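Local coordinates for protein carbohydrate deacetylase Agd3 (PDB 6NWZ) that probably removes acetyl groups from the fungal exopolysaccharide galactosaminogalactan, a step required for biofilm formation by Aspergillus fumigatus, at residues A[30-35]-A[83-88]. Sequence-based numbering, arbitrary orientation.
Sequences IAKDSS and VSYDYG
Lys32 lies along one face of the Tyr85 ring, and its whole side chain takes part. Lys32 CD sits over that face, offset toward the rim and 3.7 Å from the Tyr85 ring centroid, a CH-pi contact. Further along the chain Lys32 NZ is also above the face, 3.9 Å from the Tyr85 ring centroid and 20° off the ring normal, which meets the geometry of a cation-pi interaction. The two side chains run past each other in opposite directions, with Lys32 CB near the phenol oxygen and NZ nearer the root of the ring.

The ammonium has a second partner: Lys32 NZ donates to Ser84 O over 2.8 Å. The C=O...N angle is 150°, with the nitrogen tilted from the carbonyl plane. A bend at chi3 of Lys32 (-53°) in an otherwise extended chain is consistent with NZ reaching both the ring and this carbonyl, and the charge probably gains from each.

Next to the lysine, Val83 adds apolar packing. Its CA lies 3.6 Å from Lys32 CG, while Val83 CG1 reaches Ala31 C at 3.5 Å and Ile30 CG2 at 3.7 Å. Tyr85 OH is hydrogen-bonded to Val56 O, which ties the far end of the ring to the loop following strand 51-55.

Within the CBM87 region, the contact falls where strand 22-31 gives way to helix 34-47, with Asp33 as the N-cap residue. The backbones of Ile30 and Ala31 are hydrogen-bonded to strand 76-80 and to strand 51-55 and the residue after it, both strands running parallel to 22-31. Strand 84-86 instead pairs antiparallel with strand 93-95, so Lys32 joins the end of strand 22-31 to this small two-stranded hairpin.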
loop_
_atom_site.group_PDB
_atom_site.type_symbol
_atom_site.label_atom_id
_atom_site.label_comp_id
_atom_site.label_asym_id
_atom_site.label_seq_id
_atom_site.Cartn_x
_atom_site.Cartn_y
_atom_site.Cartn_z
ATOM N N ILE A 30 14.264 -1.481 20.006
ATOM C CA ILE A 30 14.186 -1.935 21.391
ATOM C C ILE A 30 12.767 -1.694 21.886
ATOM O O ILE A 30 12.269 -0.563 21.835
ATOM C CB ILE A 30 15.212 -1.215 22.279
ATOM C CG1 ILE A 30 16.636 -1.505 21.790
ATOM C CG2 ILE A 30 15.042 -1.624 23.731
ATOM C CD1 ILE A 30 17.704 -0.731 22.520
ATOM N N ALA A 31 12.118 -2.752 22.369
ATOM C CA ALA A 31 10.742 -2.660 22.833
ATOM C C ALA A 31 10.504 -3.729 23.893
ATOM O O ALA A 31 11.354 -4.586 24.140
ATOM C CB ALA A 31 9.750 -2.800 21.672
ATOM N N LYS A 32 9.328 -3.668 24.524
ATOM C CA LYS A 32 9.019 -4.610 25.596
ATOM C C LYS A 32 8.497 -5.936 25.055
ATOM O O LYS A 32 8.835 -7.001 25.582
ATOM C CB LYS A 32 8.005 -3.996 26.565
ATOM C CG LYS A 32 8.414 -2.630 27.086
ATOM C CD LYS A 32 7.790 -2.313 28.435
ATOM C CE LYS A 32 6.286 -2.474 28.415
ATOM N NZ LYS A 32 5.704 -2.161 29.746
ATOM N N ASP A 33 7.671 -5.891 24.013
ATOM C CA ASP A 33 7.084 -7.084 23.424
ATOM C C ASP A 33 6.975 -6.876 21.920
ATOM O O ASP A 33 7.287 -5.803 21.395
ATOM C CB ASP A 33 5.715 -7.395 24.041
ATOM C CG ASP A 33 4.811 -6.174 24.102
ATOM O OD1 ASP A 33 4.997 -5.332 25.005
ATOM O OD2 ASP A 33 3.923 -6.048 23.235
ATOM N N SER A 34 6.515 -7.917 21.225
ATOM C CA SER A 34 6.410 -7.846 19.773
ATOM C C SER A 34 5.380 -6.815 19.325
ATOM O O SER A 34 5.543 -6.198 18.265
ATOM C CB SER A 34 6.063 -9.221 19.209
ATOM O OG SER A 34 4.857 -9.697 19.777
ATOM N N SER A 35 4.316 -6.612 20.107
ATOM C CA SER A 35 3.335 -5.591 19.748
ATOM C C SER A 35 3.960 -4.202 19.771
ATOM O O SER A 35 3.754 -3.405 18.848
ATOM C CB SER A 35 2.137 -5.654 20.695
ATOM O OG SER A 35 1.758 -6.998 20.939
ATOM N N VAL A 83 11.159 1.149 27.283
ATOM C CA VAL A 83 10.940 -0.196 27.823
ATOM C C VAL A 83 10.710 -0.142 29.330
ATOM O O VAL A 83 11.433 -0.768 30.115
ATOM C CB VAL A 83 12.086 -1.161 27.453
ATOM C CG1 VAL A 83 12.049 -1.445 25.967
ATOM C CG2 VAL A 83 13.461 -0.630 27.853
ATOM N N SER A 84 9.678 0.594 29.735
ATOM C CA SER A 84 9.416 0.891 31.135
ATOM C C SER A 84 8.355 -0.038 31.711
ATOM O O SER A 84 7.328 -0.304 31.078
ATOM C CB SER A 84 8.968 2.342 31.304
ATOM O OG SER A 84 8.605 2.593 32.649
ATOM N N TYR A 85 8.609 -0.519 32.924
ATOM C CA TYR A 85 7.670 -1.347 33.664
ATOM C C TYR A 85 7.431 -0.738 35.038
ATOM O O TYR A 85 8.233 0.058 35.534
ATOM C CB TYR A 85 8.182 -2.780 33.838
ATOM C CG TYR A 85 8.357 -3.571 32.564
ATOM C CD1 TYR A 85 9.512 -3.453 31.799
ATOM C CD2 TYR A 85 7.385 -4.469 32.150
ATOM C CE1 TYR A 85 9.681 -4.195 30.644
ATOM C CE2 TYR A 85 7.543 -5.214 31.001
ATOM C CZ TYR A 85 8.689 -5.075 30.251
ATOM O OH TYR A 85 8.838 -5.821 29.105
ATOM N N ASP A 86 6.320 -1.130 35.658
ATOM C CA ASP A 86 6.014 -0.732 37.030
ATOM C C ASP A 86 6.574 -1.811 37.946
ATOM O O ASP A 86 6.010 -2.902 38.060
ATOM C CB ASP A 86 4.514 -0.542 37.229
ATOM C CG ASP A 86 4.153 -0.109 38.649
ATOM O OD1 ASP A 86 5.069 0.141 39.462
ATOM O OD2 ASP A 86 2.944 -0.018 38.955
ATOM N N TYR A 87 7.696 -1.509 38.593
ATOM C CA TYR A 87 8.342 -2.437 39.511
ATOM C C TYR A 87 7.766 -2.373 40.915
ATOM O O TYR A 87 8.279 -3.050 41.812
ATOM C CB TYR A 87 9.848 -2.172 39.541
ATOM C CG TYR A 87 10.521 -2.536 38.241
ATOM C CD1 TYR A 87 10.626 -1.615 37.206
ATOM C CD2 TYR A 87 11.024 -3.813 38.036
ATOM C CE1 TYR A 87 11.228 -1.956 36.008
ATOM C CE2 TYR A 87 11.626 -4.161 36.845
ATOM C CZ TYR A 87 11.727 -3.234 35.836
ATOM O OH TYR A 87 12.329 -3.598 34.654
ATOM N N GLY A 88 6.714 -1.584 41.123
ATOM C CA GLY A 88 6.079 -1.509 42.418
ATOM C C GLY A 88 6.977 -0.880 43.473
ATOM O O GLY A 88 8.064 -0.376 43.207
#